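Local coordinates for protein yersinopine synthase (Yersinia pestis, PDB 6C4M) that catalyses the NADPH-dependent reductive condensation of pyruvate with an amino acid intermediate, the last step in making the metallophore yersinopine, at residues V39-S42 against D46-L49; P24-G29 against A99-D104; A82-S87 against K207-R212; I124-L129 against N153-R158. All blocks are in the same frame, centred on the assembly; numbering follows the deposited sequence.

Contact 1: V39-S42 against D46-L49; sequences VDIS and DARL
Ile-41 lays its branch methyl against one methyl of Leu-49, with Ile-41 CG2 and Leu-49 CD2 4.0 Å apart. The two side chains meet at a slant, touching through these methyls and not along their lengths. In Ile-41 the CG1 arm sits beside the backbone N (chi1 -62°), which swings CG2 anti to that nitrogen and out toward the chain that returns past the helix. The same methyl also comes to that of Ala-47, Ile-41 CG2 lying 4.5 Å from Ala-47 CB, a looser touch. At the next residue, Ser-42 CB comes within 4.4 Å of Leu-49 CD1, so the forked end of the leucine is shared between two consecutive helix residues. This is the return of a beta-alpha-beta crossover in the NADP-binding Rossmann-type domain: helix 32-44 follows strand 25-28, and residues 46-49 lead the chain back into the neighbouring parallel strand 49-52. No hydrogen bond links the two segments, and the join is made by aliphatic carbon alone. Leu-49 and Ile-41 are buried, whereas Ser-42 lies at the solvent side near the turn. Val-89 of strand 87-90 packs on both Ser-42 and Leu-49, and Trp-229 of helix 225-235 touches Ile-41. The backbone N of Leu-49 is bound by the carboxylate of Asp-92.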
loop_
_atom_site.group_PDB
_atom_site.type_symbol
_atom_site.label_atom_id
_atom_site.label_comp_id
_atom_site.label_asym_id
_atom_site.label_seq_id
_atom_site.Cartn_x
_atom_site.Cartn_y
_atom_site.Cartn_z
ATOM N N VAL A 39 0.886 -31.005 24.197
ATOM C CA VAL A 39 -0.095 -31.884 23.563
ATOM C C VAL A 39 0.561 -32.683 22.450
ATOM O O VAL A 39 0.351 -33.897 22.329
ATOM C CB VAL A 39 -1.283 -31.051 23.045
ATOM C CG1 VAL A 39 -2.140 -31.853 22.067
ATOM C CG2 VAL A 39 -2.115 -30.568 24.211
ATOM N N ASP A 40 1.389 -32.018 21.639
ATOM C CA ASP A 40 2.053 -32.686 20.525
ATOM C C ASP A 40 2.980 -33.805 21.003
ATOM O O ASP A 40 3.063 -34.864 20.365
ATOM C CB ASP A 40 2.814 -31.653 19.699
ATOM C CG ASP A 40 1.885 -30.832 18.792
ATOM O OD1 ASP A 40 0.721 -31.251 18.617
ATOM O OD2 ASP A 40 2.309 -29.784 18.268
ATOM N N ILE A 41 3.675 -33.602 22.128
ATOM C CA ILE A 41 4.546 -34.655 22.643
ATOM C C ILE A 41 3.713 -35.825 23.155
ATOM O O ILE A 41 3.995 -36.990 22.855
ATOM C CB ILE A 41 5.468 -34.101 23.744
ATOM C CG1 ILE A 41 6.377 -33.017 23.164
ATOM C CG2 ILE A 41 6.309 -35.242 24.350
ATOM C CD1 ILE A 41 7.191 -32.291 24.188
ATOM N N SER A 42 2.691 -35.525 23.958
ATOM C CA SER A 42 1.812 -36.547 24.512
ATOM C C SER A 42 1.069 -37.314 23.419
ATOM O O SER A 42 0.745 -38.497 23.593
ATOM C CB SER A 42 0.819 -35.881 25.468
ATOM O OG SER A 42 0.051 -36.833 26.185
ATOM N N ASP A 46 4.195 -41.867 24.943
ATOM C CA ASP A 46 3.839 -41.858 26.359
ATOM C C ASP A 46 5.085 -41.440 27.131
ATOM O O ASP A 46 5.943 -42.263 27.454
ATOM C CB ASP A 46 3.310 -43.214 26.814
ATOM C CG ASP A 46 2.881 -43.208 28.272
ATOM O OD1 ASP A 46 2.146 -42.277 28.665
ATOM O OD2 ASP A 46 3.282 -44.122 29.023
ATOM N N ALA A 47 5.188 -40.157 27.420
ATOM C CA ALA A 47 6.380 -39.604 28.049
ATOM C C ALA A 47 5.990 -38.818 29.292
ATOM O O ALA A 47 4.944 -38.160 29.324
ATOM C CB ALA A 47 7.136 -38.721 27.055
ATOM N N ARG A 48 6.811 -38.915 30.330
ATOM C CA ARG A 48 6.594 -38.073 31.491
ATOM C C ARG A 48 6.894 -36.631 31.101
ATOM O O ARG A 48 7.858 -36.357 30.380
ATOM C CB ARG A 48 7.468 -38.518 32.659
ATOM C CG ARG A 48 7.093 -37.840 33.983
ATOM C CD ARG A 48 7.708 -38.523 35.184
ATOM N NE ARG A 48 9.143 -38.251 35.250
ATOM C CZ ARG A 48 9.735 -37.437 36.119
ATOM N NH1 ARG A 48 9.031 -36.787 37.051
ATOM N NH2 ARG A 48 11.052 -37.280 36.053
ATOM N N LEU A 49 6.032 -35.713 31.525
ATOM C CA LEU A 49 6.134 -34.314 31.117
ATOM C C LEU A 49 6.315 -33.420 32.335
ATOM O O LEU A 49 5.494 -33.442 33.260
ATOM C CB LEU A 49 4.896 -33.878 30.324
ATOM C CG LEU A 49 4.815 -34.359 28.883
ATOM C CD1 LEU A 49 3.510 -33.865 28.241
ATOM C CD2 LEU A 49 6.010 -33.875 28.084
#

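Contact 2: P24-G29 against A99-D104; sequences PTLILG and AQAVGD
Leu-26 and Ala-101 make the close apolar part of this contact, Leu-26 CD2 standing 3.7 Å from Ala-101 CB and 4.1 Å from Ala-101 CA. The leucine carries CG anti to its own nitrogen (chi1 171°), which puts CD2 at the far tip, where it alone meets the alanine. Ala-101 is the centre of an inverse gamma turn, and its methyl is directed at strand 25-28. Both residues are buried.

The other end, though no more distant, is nearer solvent and partly polar. The side chains of Pro-24 and Asp-104, both partly exposed, cross at about a right angle: the ring carbon Pro-24 CG is 3.5 Å from the backbone Asp-104 O, while Pro-24 CB is 4.0 Å from Asp-104 OD1. That carboxylate oxygen has a stronger partner in Arg-48, with which it forms a salt bridge. Strand 25-28 lies between strands 49-52 and 107-110 in the parallel part of the sheet, and it is followed by Gly-29, which touches the bound NADP.

With no hydrogen bond between them, the segments meet through apolar contact at the buried end and through proline carbons lying against oxygens at the other, and the carboxylate's charge is probably balanced by arginine.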
loop_
_atom_site.group_PDB
_atom_site.type_symbol
_atom_site.label_atom_id
_atom_site.label_comp_id
_atom_site.label_asym_id
_atom_site.label_seq_id
_atom_site.Cartn_x
_atom_site.Cartn_y
_atom_site.Cartn_z
ATOM N N PRO A 24 11.431 -38.842 29.257
ATOM C CA PRO A 24 10.919 -37.796 30.149
ATOM C C PRO A 24 11.423 -36.433 29.694
ATOM O O PRO A 24 12.618 -36.237 29.463
ATOM C CB PRO A 24 11.470 -38.179 31.525
ATOM C CG PRO A 24 12.526 -39.235 31.246
ATOM C CD PRO A 24 12.128 -39.903 29.993
ATOM N N THR A 25 10.492 -35.509 29.530
ATOM C CA THR A 25 10.761 -34.228 28.891
ATOM C C THR A 25 10.346 -33.109 29.819
ATOM O O THR A 25 9.219 -33.107 30.325
ATOM C CB THR A 25 10.031 -34.105 27.564
ATOM O OG1 THR A 25 10.398 -35.214 26.744
ATOM C CG2 THR A 25 10.453 -32.819 26.887
ATOM N N LEU A 26 11.269 -32.177 30.048
ATOM C CA LEU A 26 11.026 -31.001 30.881
ATOM C C LEU A 26 10.957 -29.774 29.972
ATOM O O LEU A 26 11.945 -29.414 29.319
ATOM C CB LEU A 26 12.103 -30.852 31.958
ATOM C CG LEU A 26 12.051 -29.517 32.735
ATOM C CD1 LEU A 26 10.647 -29.269 33.299
ATOM C CD2 LEU A 26 13.094 -29.460 33.868
ATOM N N ILE A 27 9.784 -29.147 29.914
ATOM C CA ILE A 27 9.581 -27.939 29.108
ATOM C C ILE A 27 9.856 -26.710 29.977
ATOM O O ILE A 27 9.135 -26.461 30.954
ATOM C CB ILE A 27 8.156 -27.884 28.532
ATOM C CG1 ILE A 27 7.879 -29.127 27.656
ATOM C CG2 ILE A 27 7.933 -26.580 27.706
ATOM C CD1 ILE A 27 6.492 -29.205 27.132
ATOM N N LEU A 28 10.858 -25.904 29.598
ATOM C CA LEU A 28 11.224 -24.706 30.366
ATOM C C LEU A 28 10.535 -23.491 29.758
ATOM O O LEU A 28 10.923 -22.997 28.688
ATOM C CB LEU A 28 12.728 -24.490 30.406
ATOM C CG LEU A 28 13.520 -25.646 31.023
ATOM C CD1 LEU A 28 14.999 -25.322 30.939
ATOM C CD2 LEU A 28 13.127 -25.941 32.500
ATOM N N GLY A 29 9.531 -22.997 30.462
ATOM C CA GLY A 29 8.760 -21.869 30.005
ATOM C C GLY A 29 7.384 -22.374 29.651
ATOM O O GLY A 29 7.262 -23.387 28.953
ATOM N N ALA A 99 16.586 -24.205 39.923
ATOM C CA ALA A 99 17.356 -25.092 40.787
ATOM C C ALA A 99 16.623 -26.385 41.064
ATOM O O ALA A 99 17.255 -27.351 41.496
ATOM C CB ALA A 99 17.691 -24.384 42.099
ATOM N N GLN A 100 15.313 -26.446 40.825
ATOM C CA GLN A 100 14.580 -27.704 40.932
ATOM C C GLN A 100 14.527 -28.483 39.610
ATOM O O GLN A 100 13.829 -29.504 39.539
ATOM C CB GLN A 100 13.149 -27.457 41.433
ATOM C CG GLN A 100 13.038 -26.962 42.885
ATOM C CD GLN A 100 11.641 -26.423 43.201
ATOM O OE1 GLN A 100 11.008 -25.748 42.372
ATOM N NE2 GLN A 100 11.153 -26.719 44.396
ATOM N N ALA A 101 15.231 -28.027 38.566
ATOM C CA ALA A 101 15.264 -28.738 37.275
ATOM C C ALA A 101 16.303 -29.847 37.375
ATOM O O ALA A 101 17.440 -29.731 36.910
ATOM C CB ALA A 101 15.560 -27.773 36.128
ATOM N N VAL A 102 15.899 -30.945 38.025
ATOM C CA VAL A 102 16.800 -32.036 38.387
ATOM C C VAL A 102 16.091 -33.375 38.236
ATOM O O VAL A 102 14.863 -33.461 38.250
ATOM C CB VAL A 102 17.305 -31.923 39.841
ATOM C CG1 VAL A 102 17.973 -30.601 40.060
ATOM C CG2 VAL A 102 16.170 -32.118 40.823
ATOM N N GLY A 103 16.883 -34.429 38.170
ATOM C CA GLY A 103 16.324 -35.772 38.109
ATOM C C GLY A 103 16.590 -36.483 36.802
ATOM O O GLY A 103 17.632 -36.267 36.176
ATOM N N ASP A 104 15.666 -37.338 36.370
ATOM C CA ASP A 104 15.952 -38.233 35.261
ATOM C C ASP A 104 15.533 -37.665 33.910
ATOM O O ASP A 104 15.524 -38.408 32.918
ATOM C CB ASP A 104 15.273 -39.590 35.501
ATOM C CG ASP A 104 13.750 -39.490 35.475
ATOM O OD1 ASP A 104 13.230 -38.409 35.093
ATOM O OD2 ASP A 104 13.067 -40.480 35.830
#

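Contact 3: A82-S87 against K207-R212; sequences ATQKES and KAFKQR
Gln-84 begins at CB by meeting the rim of the Phe-209 ring: Gln-84 CB sits near the ring plane, 3.9 Å from Phe-209 CZ and 4.0 Å from Phe-209 CE2. Beyond it CG stands anti to the backbone N, and the chain then bends (chi2 58°), turning the amide back along its own loop and away from the ring. At the tip, Gln-84 NE2 donates to the backbone Lys-85 O at 3.0 Å, with an N-H...O angle of 161°. The donor arrives in the carbonyl plane on a lone pair of that oxygen, and the bond lies close to the amide plane. The amide oxygen, OE1, is bound by Gln-36 of helix 32-44, which also touches Phe-209, and the two bonds together fix the rotation of the amide.

Thr-83 supplies the second touch. Its hydroxyl comes to the ring at a slant, Thr-83 OG1 being 3.4 Å from Phe-209 CE2 and 3.7 Å from Phe-209 CD2. The same OG1 is hydrogen-bonded to His-237, whose ring stacks on Phe-209. The loop carrying these residues joins antiparallel strands 71-76 and 87-90, and the phenylalanine projects from strand 203-217, a parallel neighbour of 71-76. The side chain of Phe-209 is about 6 Å from that of Thr-172, an NADP-binding residue. Between the segments the chemistry is aromatic carbon against a methylene and a hydroxyl, while that hydroxyl and the glutamine amide hydrogen-bond to groups other than the ring.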
loop_
_atom_site.group_PDB
_atom_site.type_symbol
_atom_site.label_atom_id
_atom_site.label_comp_id
_atom_site.label_asym_id
_atom_site.label_seq_id
_atom_site.Cartn_x
_atom_site.Cartn_y
_atom_site.Cartn_z
ATOM N N ALA A 82 -7.930 -28.494 11.232
ATOM C CA ALA A 82 -7.798 -29.680 10.394
ATOM C C ALA A 82 -6.987 -30.767 11.097
ATOM O O ALA A 82 -7.303 -31.958 10.978
ATOM C CB ALA A 82 -7.164 -29.302 9.052
ATOM N N THR A 83 -5.946 -30.381 11.849
ATOM C CA THR A 83 -5.074 -31.340 12.525
ATOM C C THR A 83 -4.972 -31.116 14.035
ATOM O O THR A 83 -4.142 -31.768 14.690
ATOM C CB THR A 83 -3.666 -31.299 11.924
ATOM O OG1 THR A 83 -3.079 -30.003 12.127
ATOM C CG2 THR A 83 -3.705 -31.607 10.458
ATOM N N GLN A 84 -5.786 -30.226 14.608
ATOM C CA GLN A 84 -5.785 -29.969 16.048
ATOM C C GLN A 84 -7.220 -29.740 16.508
ATOM O O GLN A 84 -7.837 -28.732 16.148
ATOM C CB GLN A 84 -4.915 -28.756 16.396
ATOM C CG GLN A 84 -4.720 -28.561 17.883
ATOM C CD GLN A 84 -4.084 -29.772 18.541
ATOM O OE1 GLN A 84 -2.945 -30.133 18.237
ATOM N NE2 GLN A 84 -4.835 -30.432 19.414
ATOM N N LYS A 85 -7.740 -30.656 17.311
ATOM C CA LYS A 85 -9.063 -30.550 17.902
ATOM C C LYS A 85 -8.907 -30.313 19.401
ATOM O O LYS A 85 -7.802 -30.064 19.897
ATOM C CB LYS A 85 -9.887 -31.812 17.612
ATOM C CG LYS A 85 -10.036 -32.167 16.135
ATOM C CD LYS A 85 -10.694 -31.056 15.342
ATOM C CE LYS A 85 -11.160 -31.554 13.968
ATOM N NZ LYS A 85 -10.063 -32.188 13.173
ATOM N N GLU A 86 -10.016 -30.390 20.131
ATOM C CA GLU A 86 -9.970 -30.200 21.573
ATOM C C GLU A 86 -9.153 -31.311 22.207
ATOM O O GLU A 86 -9.447 -32.497 22.020
ATOM C CB GLU A 86 -11.379 -30.161 22.160
ATOM C CG GLU A 86 -12.199 -28.979 21.647
ATOM C CD GLU A 86 -13.577 -28.893 22.275
ATOM O OE1 GLU A 86 -14.343 -27.977 21.895
ATOM O OE2 GLU A 86 -13.894 -29.732 23.147
ATOM N N SER A 87 -8.113 -30.920 22.938
ATOM C CA SER A 87 -7.196 -31.862 23.550
ATOM C C SER A 87 -6.861 -31.405 24.958
ATOM O O SER A 87 -6.988 -30.227 25.310
ATOM C CB SER A 87 -5.892 -31.998 22.762
ATOM O OG SER A 87 -6.127 -32.261 21.399
ATOM N N LYS A 207 -4.370 -21.165 16.058
ATOM C CA LYS A 207 -5.066 -20.658 14.879
ATOM C C LYS A 207 -4.486 -21.175 13.576
ATOM O O LYS A 207 -5.195 -21.201 12.562
ATOM C CB LYS A 207 -4.991 -19.123 14.846
ATOM C CG LYS A 207 -5.744 -18.414 15.955
ATOM C CD LYS A 207 -5.109 -17.050 16.358
ATOM C CE LYS A 207 -4.836 -16.147 15.159
ATOM N NZ LYS A 207 -4.314 -14.808 15.587
ATOM N N ALA A 208 -3.218 -21.579 13.572
ATOM C CA ALA A 208 -2.540 -21.906 12.326
ATOM C C ALA A 208 -1.232 -22.623 12.634
ATOM O O ALA A 208 -0.628 -22.410 13.693
ATOM C CB ALA A 208 -2.293 -20.634 11.502
ATOM N N PHE A 209 -0.809 -23.476 11.701
ATOM C CA PHE A 209 0.501 -24.110 11.754
ATOM C C PHE A 209 1.372 -23.576 10.620
ATOM O O PHE A 209 0.871 -23.229 9.546
ATOM C CB PHE A 209 0.374 -25.641 11.667
ATOM C CG PHE A 209 -0.293 -26.254 12.876
ATOM C CD1 PHE A 209 0.377 -26.341 14.081
ATOM C CD2 PHE A 209 -1.595 -26.708 12.808
ATOM C CE1 PHE A 209 -0.239 -26.885 15.190
ATOM C CE2 PHE A 209 -2.218 -27.246 13.902
ATOM C CZ PHE A 209 -1.542 -27.344 15.101
ATOM N N LYS A 210 2.680 -23.499 10.868
ATOM C CA LYS A 210 3.613 -23.087 9.829
ATOM C C LYS A 210 3.721 -24.177 8.764
ATOM O O LYS A 210 3.427 -25.343 9.017
ATOM C CB LYS A 210 4.999 -22.803 10.415
ATOM C CG LYS A 210 5.072 -21.669 11.469
ATOM C CD LYS A 210 4.901 -20.298 10.920
ATOM C CE LYS A 210 4.992 -19.284 12.069
ATOM N NZ LYS A 210 4.540 -17.894 11.648
ATOM N N GLN A 211 4.180 -23.799 7.562
ATOM C CA GLN A 211 4.335 -24.800 6.502
ATOM C C GLN A 211 5.674 -25.529 6.587
ATOM O O GLN A 211 5.746 -26.724 6.263
ATOM C CB GLN A 211 4.159 -24.176 5.112
ATOM C CG GLN A 211 4.990 -22.940 4.824
ATOM C CD GLN A 211 4.604 -22.266 3.491
ATOM O OE1 GLN A 211 4.357 -21.057 3.437
ATOM N NE2 GLN A 211 4.568 -23.048 2.421
ATOM N N ARG A 212 6.746 -24.849 6.998
ATOM C CA ARG A 212 7.989 -25.560 7.245
ATOM C C ARG A 212 8.794 -24.888 8.351
ATOM O O ARG A 212 8.626 -23.702 8.659
ATOM C CB ARG A 212 8.830 -25.705 5.966
ATOM C CG ARG A 212 9.368 -24.452 5.317
ATOM C CD ARG A 212 9.943 -24.843 3.923
ATOM N NE ARG A 212 8.905 -24.836 2.889
ATOM C CZ ARG A 212 8.338 -25.892 2.318
ATOM N NH1 ARG A 212 8.702 -27.139 2.620
ATOM N NH2 ARG A 212 7.391 -25.693 1.406
#

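Contact 4: I124-L129 against N153-R158; sequences IPWAAL and NAAGKR
Trp-126 meets Ala-155 through the pyrrole side of its indole: Ala-155 CB is 3.7 Å from Trp-126 CD1 and 3.8 Å from Trp-126 CG, approaching the ring obliquely. Alongside, Lys-157 reaches over the same turn. Its chain bends at chi2 (-67°) and then straightens, bringing Lys-157 CE to 3.5 Å from the backbone Trp-126 O and Lys-157 NZ to 2.9 Å from Leu-129 O, a hydrogen bond. The ammonium group sits 39° above the carbonyl plane, away from the lone pairs. The contact joins the loop between helix 117-121 and strand 134-137 to the end of helix 144-154, which is closed by a Schellman motif just where Ala-155 and Lys-157 follow. Gly-156, at positive phi, is its C-prime residue; Gly-156 N bonds Asn-153 O at 3.2 Å and Lys-157 N bonds back to Leu-152 O. The facing segment holds a short 3-10 turn, in which Leu-129 N donates to Trp-126 O at 3.0 Å. The indole has neighbours of its own: Ile-124 CG2 lies 3.6 Å above the centre of one face of the Trp-126 ring, and Trp-126 NE1 makes a weak hydrogen bond to Leu-121 O. Leu-108 of strand 107-110 touches both Trp-126 and Ile-124.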
loop_
_atom_site.group_PDB
_atom_site.type_symbol
_atom_site.label_atom_id
_atom_site.label_comp_id
_atom_site.label_asym_id
_atom_site.label_seq_id
_atom_site.Cartn_x
_atom_site.Cartn_y
_atom_site.Cartn_z
ATOM N N ILE A 124 20.562 -23.826 35.544
ATOM C CA ILE A 124 20.231 -25.251 35.557
ATOM C C ILE A 124 21.363 -26.028 36.225
ATOM O O ILE A 124 22.536 -25.894 35.831
ATOM C CB ILE A 124 19.950 -25.803 34.149
ATOM C CG1 ILE A 124 18.588 -25.268 33.661
ATOM C CG2 ILE A 124 19.950 -27.356 34.158
ATOM C CD1 ILE A 124 18.419 -25.322 32.240
ATOM N N PRO A 125 21.067 -26.852 37.203
ATOM C CA PRO A 125 22.107 -27.669 37.869
ATOM C C PRO A 125 22.376 -28.938 37.065
ATOM O O PRO A 125 21.825 -30.016 37.296
ATOM C CB PRO A 125 21.484 -27.953 39.237
ATOM C CG PRO A 125 20.025 -28.074 38.915
ATOM C CD PRO A 125 19.747 -27.053 37.820
ATOM N N TRP A 126 23.248 -28.765 36.070
ATOM C CA TRP A 126 23.495 -29.796 35.078
ATOM C C TRP A 126 23.930 -31.095 35.726
ATOM O O TRP A 126 23.580 -32.183 35.252
ATOM C CB TRP A 126 24.555 -29.292 34.093
ATOM C CG TRP A 126 24.118 -28.043 33.366
ATOM C CD1 TRP A 126 24.592 -26.783 33.525
ATOM C CD2 TRP A 126 23.115 -27.969 32.354
ATOM N NE1 TRP A 126 23.956 -25.927 32.677
ATOM C CE2 TRP A 126 23.033 -26.629 31.950
ATOM C CE3 TRP A 126 22.273 -28.915 31.756
ATOM C CZ2 TRP A 126 22.146 -26.204 30.974
ATOM C CZ3 TRP A 126 21.381 -28.486 30.793
ATOM C CH2 TRP A 126 21.330 -27.141 30.413
ATOM N N ALA A 127 24.699 -31.000 36.827
ATOM C CA ALA A 127 25.194 -32.194 37.492
ATOM C C ALA A 127 24.049 -33.062 37.967
ATOM O O ALA A 127 24.198 -34.283 38.066
ATOM C CB ALA A 127 26.094 -31.822 38.686
ATOM N N ALA A 128 22.893 -32.459 38.233
ATOM C CA ALA A 128 21.743 -33.191 38.744
ATOM C C ALA A 128 20.837 -33.708 37.644
ATOM O O ALA A 128 19.696 -34.086 37.930
ATOM C CB ALA A 128 20.943 -32.303 39.694
ATOM N N LEU A 129 21.309 -33.703 36.393
ATOM C CA LEU A 129 20.585 -34.257 35.245
ATOM C C LEU A 129 21.503 -35.297 34.612
ATOM O O LEU A 129 22.069 -35.065 33.539
ATOM C CB LEU A 129 20.185 -33.149 34.258
ATOM C CG LEU A 129 19.203 -32.118 34.821
ATOM C CD1 LEU A 129 19.078 -30.895 33.937
ATOM C CD2 LEU A 129 17.846 -32.776 35.016
ATOM N N ASN A 153 29.252 -27.608 27.072
ATOM C CA ASN A 153 30.606 -28.137 27.065
ATOM C C ASN A 153 31.309 -27.809 28.370
ATOM O O ASN A 153 32.047 -28.643 28.903
ATOM C CB ASN A 153 31.399 -27.606 25.869
ATOM C CG ASN A 153 32.870 -28.032 25.900
ATOM O OD1 ASN A 153 33.739 -27.271 26.340
ATOM N ND2 ASN A 153 33.151 -29.267 25.455
ATOM N N ALA A 154 31.073 -26.607 28.912
ATOM C CA ALA A 154 31.669 -26.254 30.198
ATOM C C ALA A 154 31.125 -27.108 31.343
ATOM O O ALA A 154 31.834 -27.356 32.317
ATOM C CB ALA A 154 31.448 -24.754 30.479
ATOM N N ALA A 155 29.878 -27.553 31.268
ATOM C CA ALA A 155 29.311 -28.391 32.313
ATOM C C ALA A 155 29.581 -29.889 32.095
ATOM O O ALA A 155 28.982 -30.724 32.792
ATOM C CB ALA A 155 27.806 -28.159 32.420
ATOM N N GLY A 156 30.475 -30.249 31.175
ATOM C CA GLY A 156 30.720 -31.671 30.915
ATOM C C GLY A 156 29.600 -32.355 30.167
ATOM O O GLY A 156 29.454 -33.582 30.274
ATOM N N LYS A 157 28.800 -31.601 29.402
ATOM C CA LYS A 157 27.664 -32.157 28.676
ATOM C C LYS A 157 27.866 -32.064 27.172
ATOM O O LYS A 157 26.928 -31.881 26.404
ATOM C CB LYS A 157 26.376 -31.471 29.080
ATOM C CG LYS A 157 26.036 -31.644 30.529
ATOM C CD LYS A 157 25.693 -33.073 30.853
ATOM C CE LYS A 157 24.981 -33.161 32.194
ATOM N NZ LYS A 157 24.736 -34.585 32.609
ATOM N N ARG A 158 29.103 -32.219 26.730
ATOM C CA ARG A 158 29.360 -32.186 25.302
ATOM C C ARG A 158 28.599 -33.285 24.550
ATOM O O ARG A 158 28.369 -33.139 23.349
ATOM C CB ARG A 158 30.867 -32.313 25.086
ATOM C CG ARG A 158 31.294 -32.356 23.654
ATOM C CD ARG A 158 32.807 -32.300 23.586
ATOM N NE ARG A 158 33.257 -32.425 22.210
ATOM C CZ ARG A 158 34.529 -32.488 21.831
ATOM N NH1 ARG A 158 35.518 -32.447 22.733
ATOM N NH2 ARG A 158 34.802 -32.605 20.537
#

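In the fold
Contacts 1 and 2 each have a buried apolar pair with a more exposed end, while in contact 4 Trp-126, Ala-155 and Lys-157 are all partly exposed. Contacts 1 and 2 serve the same nucleotide-binding unit, one at the return from helix 32-44 and the other beside strand 25-28, and a probable backbone hydrogen bond from Thr-25 N to Arg-48 O joins them. Contact 3 lies on the other flank of that helix, where Val-39 packs on Ser-87, and brings an aromatic ring against a partly polar loop. Contact 4, remote from the cofactor, is alone in having a hydrogen bond between its segments; it meets contact 2 where Val-102 rests on Pro-125 and Ala-128. Contacts 3 and 4 are farthest apart, their centres about 35 Å from each other.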